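Local coordinates for protein nadph-flavin oxidoreductase (Vibrio harveyi, PDB 1BKJ) that catalyses the NADPH-dependent reduction of FMN to FMNH2, supplying reduced flavin to luciferase for bioluminescence, and works as a homodimer with bound FMN, at residues 48-53 with 73-78. Residues are numbered along the deposited sequence; the frame is centred on the assembly and turned at random.
Sequences IVRVTD and AAEFLV
Val49 and Val78 form a hydrogen-bonded antiparallel pair. Val49 N donates to Val78 O at 2.8 Å, and Val78 N to Val49 O. A third bond, from Val51 N to Phe76 O (3.0 Å), is nearly straight. The pairing of Val49 with Val78 and Arg50 with Leu77 is the tightly packed part. Val51 CG2 lies 4.1 Å from Val78 CG2, and the Phe76 ring turns its edge to Val51 CB. On the other face, Ile48 CG2 rests on Leu77 CB (3.8 Å).

Beyond Val51, on the Glu75 side of Phe76, the strands part and the contact becomes wetter. A water within bonding distance of Val51 O and Glu75 OE1 accepts a bond from Phe76 N. Arg50, extended from CG to NE, meets Glu75 side-on. Arg50 NE binds Glu75 OE1 at 2.7 Å and Arg50 NH2 binds Glu75 OE2 at 3.1 Å, both on the syn side. Thr52 CG2 covers one guanidinium face, and Arg50 NH1 bridges to Glu178 of the second subunit.

Strand 46-50, outermost within its chain, pairs in parallel with a strand of the second subunit. The sheet, antiparallel within the chain, thus runs on across the dimer interface of this nitroreductase-family fold.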
loop_
_atom_site.group_PDB
_atom_site.type_symbol
_atom_site.label_atom_id
_atom_site.label_comp_id
_atom_site.label_asym_id
_atom_site.label_seq_id
_atom_site.Cartn_x
_atom_site.Cartn_y
_atom_site.Cartn_z
ATOM N N ILE A 48 7.391 -4.455 -11.329
ATOM C CA ILE A 48 7.684 -5.701 -10.630
ATOM C C ILE A 48 8.873 -6.360 -11.313
ATOM O O ILE A 48 8.932 -6.399 -12.537
ATOM C CB ILE A 48 6.480 -6.698 -10.667
ATOM C CG1 ILE A 48 5.231 -6.064 -10.031
ATOM C CG2 ILE A 48 6.844 -8.039 -9.947
ATOM C CD1 ILE A 48 3.967 -6.899 -10.151
ATOM N N VAL A 49 9.859 -6.782 -10.530
ATOM C CA VAL A 49 10.996 -7.505 -11.087
ATOM C C VAL A 49 10.857 -8.946 -10.595
ATOM O O VAL A 49 10.876 -9.197 -9.386
ATOM C CB VAL A 49 12.390 -6.923 -10.690
ATOM C CG1 VAL A 49 13.488 -7.726 -11.352
ATOM C CG2 VAL A 49 12.526 -5.462 -11.108
ATOM N N ARG A 50 10.595 -9.860 -11.532
ATOM C CA ARG A 50 10.473 -11.293 -11.240
ATOM C C ARG A 50 11.904 -11.863 -11.301
ATOM O O ARG A 50 12.582 -11.749 -12.334
ATOM C CB ARG A 50 9.583 -11.989 -12.281
ATOM C CG ARG A 50 9.378 -13.467 -12.008
ATOM C CD ARG A 50 8.817 -14.184 -13.209
ATOM N NE ARG A 50 8.722 -15.620 -12.967
ATOM C CZ ARG A 50 8.823 -16.560 -13.902
ATOM N NH1 ARG A 50 9.033 -16.231 -15.166
ATOM N NH2 ARG A 50 8.702 -17.835 -13.568
ATOM N N VAL A 51 12.366 -12.435 -10.189
ATOM C CA VAL A 51 13.718 -12.978 -10.123
ATOM C C VAL A 51 13.748 -14.501 -10.237
ATOM O O VAL A 51 13.368 -15.212 -9.299
ATOM C CB VAL A 51 14.463 -12.464 -8.848
ATOM C CG1 VAL A 51 15.919 -12.913 -8.850
ATOM C CG2 VAL A 51 14.423 -10.942 -8.797
ATOM N N THR A 52 14.177 -14.997 -11.401
ATOM C CA THR A 52 14.261 -16.444 -11.649
ATOM C C THR A 52 15.688 -16.986 -11.614
ATOM O O THR A 52 15.891 -18.189 -11.401
ATOM C CB THR A 52 13.617 -16.868 -12.999
ATOM O OG1 THR A 52 14.269 -16.205 -14.097
ATOM C CG2 THR A 52 12.154 -16.541 -13.006
ATOM N N ASP A 53 16.663 -16.106 -11.841
ATOM C CA ASP A 53 18.077 -16.484 -11.836
ATOM C C ASP A 53 18.472 -16.921 -10.419
ATOM O O ASP A 53 18.443 -16.102 -9.487
ATOM C CB ASP A 53 18.911 -15.289 -12.295
ATOM C CG ASP A 53 20.368 -15.619 -12.444
ATOM O OD1 ASP A 53 20.750 -16.149 -13.507
ATOM O OD2 ASP A 53 21.132 -15.359 -11.493
ATOM N N ALA A 73 11.634 -20.066 -2.109
ATOM C CA ALA A 73 10.304 -19.757 -2.658
ATOM C C ALA A 73 10.232 -20.106 -4.150
ATOM O O ALA A 73 11.243 -20.002 -4.857
ATOM C CB ALA A 73 9.998 -18.278 -2.476
ATOM N N ALA A 74 9.055 -20.541 -4.610
ATOM C CA ALA A 74 8.835 -20.877 -6.020
ATOM C C ALA A 74 8.957 -19.615 -6.885
ATOM O O ALA A 74 9.507 -19.667 -7.980
ATOM C CB ALA A 74 7.466 -21.537 -6.205
ATOM N N GLU A 75 8.469 -18.484 -6.368
ATOM C CA GLU A 75 8.539 -17.188 -7.055
ATOM C C GLU A 75 8.963 -16.047 -6.108
ATOM O O GLU A 75 8.541 -16.011 -4.951
ATOM C CB GLU A 75 7.179 -16.805 -7.686
ATOM C CG GLU A 75 6.710 -17.633 -8.899
ATOM C CD GLU A 75 7.641 -17.559 -10.099
ATOM O OE1 GLU A 75 8.085 -16.445 -10.454
ATOM O OE2 GLU A 75 7.915 -18.621 -10.703
ATOM N N PHE A 76 9.823 -15.148 -6.588
ATOM C CA PHE A 76 10.225 -13.987 -5.807
ATOM C C PHE A 76 10.033 -12.748 -6.675
ATOM O O PHE A 76 10.700 -12.590 -7.699
ATOM C CB PHE A 76 11.666 -14.081 -5.290
ATOM C CG PHE A 76 12.035 -12.989 -4.302
ATOM C CD1 PHE A 76 11.420 -12.934 -3.029
ATOM C CD2 PHE A 76 12.961 -11.981 -4.653
ATOM C CE1 PHE A 76 11.710 -11.889 -2.116
ATOM C CE2 PHE A 76 13.264 -10.923 -3.743
ATOM C CZ PHE A 76 12.632 -10.885 -2.474
ATOM N N LEU A 77 9.109 -11.888 -6.241
ATOM C CA LEU A 77 8.749 -10.642 -6.928
ATOM C C LEU A 77 9.251 -9.428 -6.143
ATOM O O LEU A 77 9.093 -9.381 -4.925
ATOM C CB LEU A 77 7.227 -10.540 -7.051
ATOM C CG LEU A 77 6.412 -11.687 -7.644
ATOM C CD1 LEU A 77 4.949 -11.315 -7.585
ATOM C CD2 LEU A 77 6.846 -11.989 -9.084
ATOM N N VAL A 78 9.880 -8.467 -6.827
ATOM C CA VAL A 78 10.389 -7.257 -6.181
ATOM C C VAL A 78 9.571 -6.068 -6.693
ATOM O O VAL A 78 9.524 -5.820 -7.898
ATOM C CB VAL A 78 11.901 -7.025 -6.464
ATOM C CG1 VAL A 78 12.435 -5.873 -5.617
ATOM C CG2 VAL A 78 12.724 -8.283 -6.185
HETATM O O HOH W 1 10.602 -15.593 -9.403
#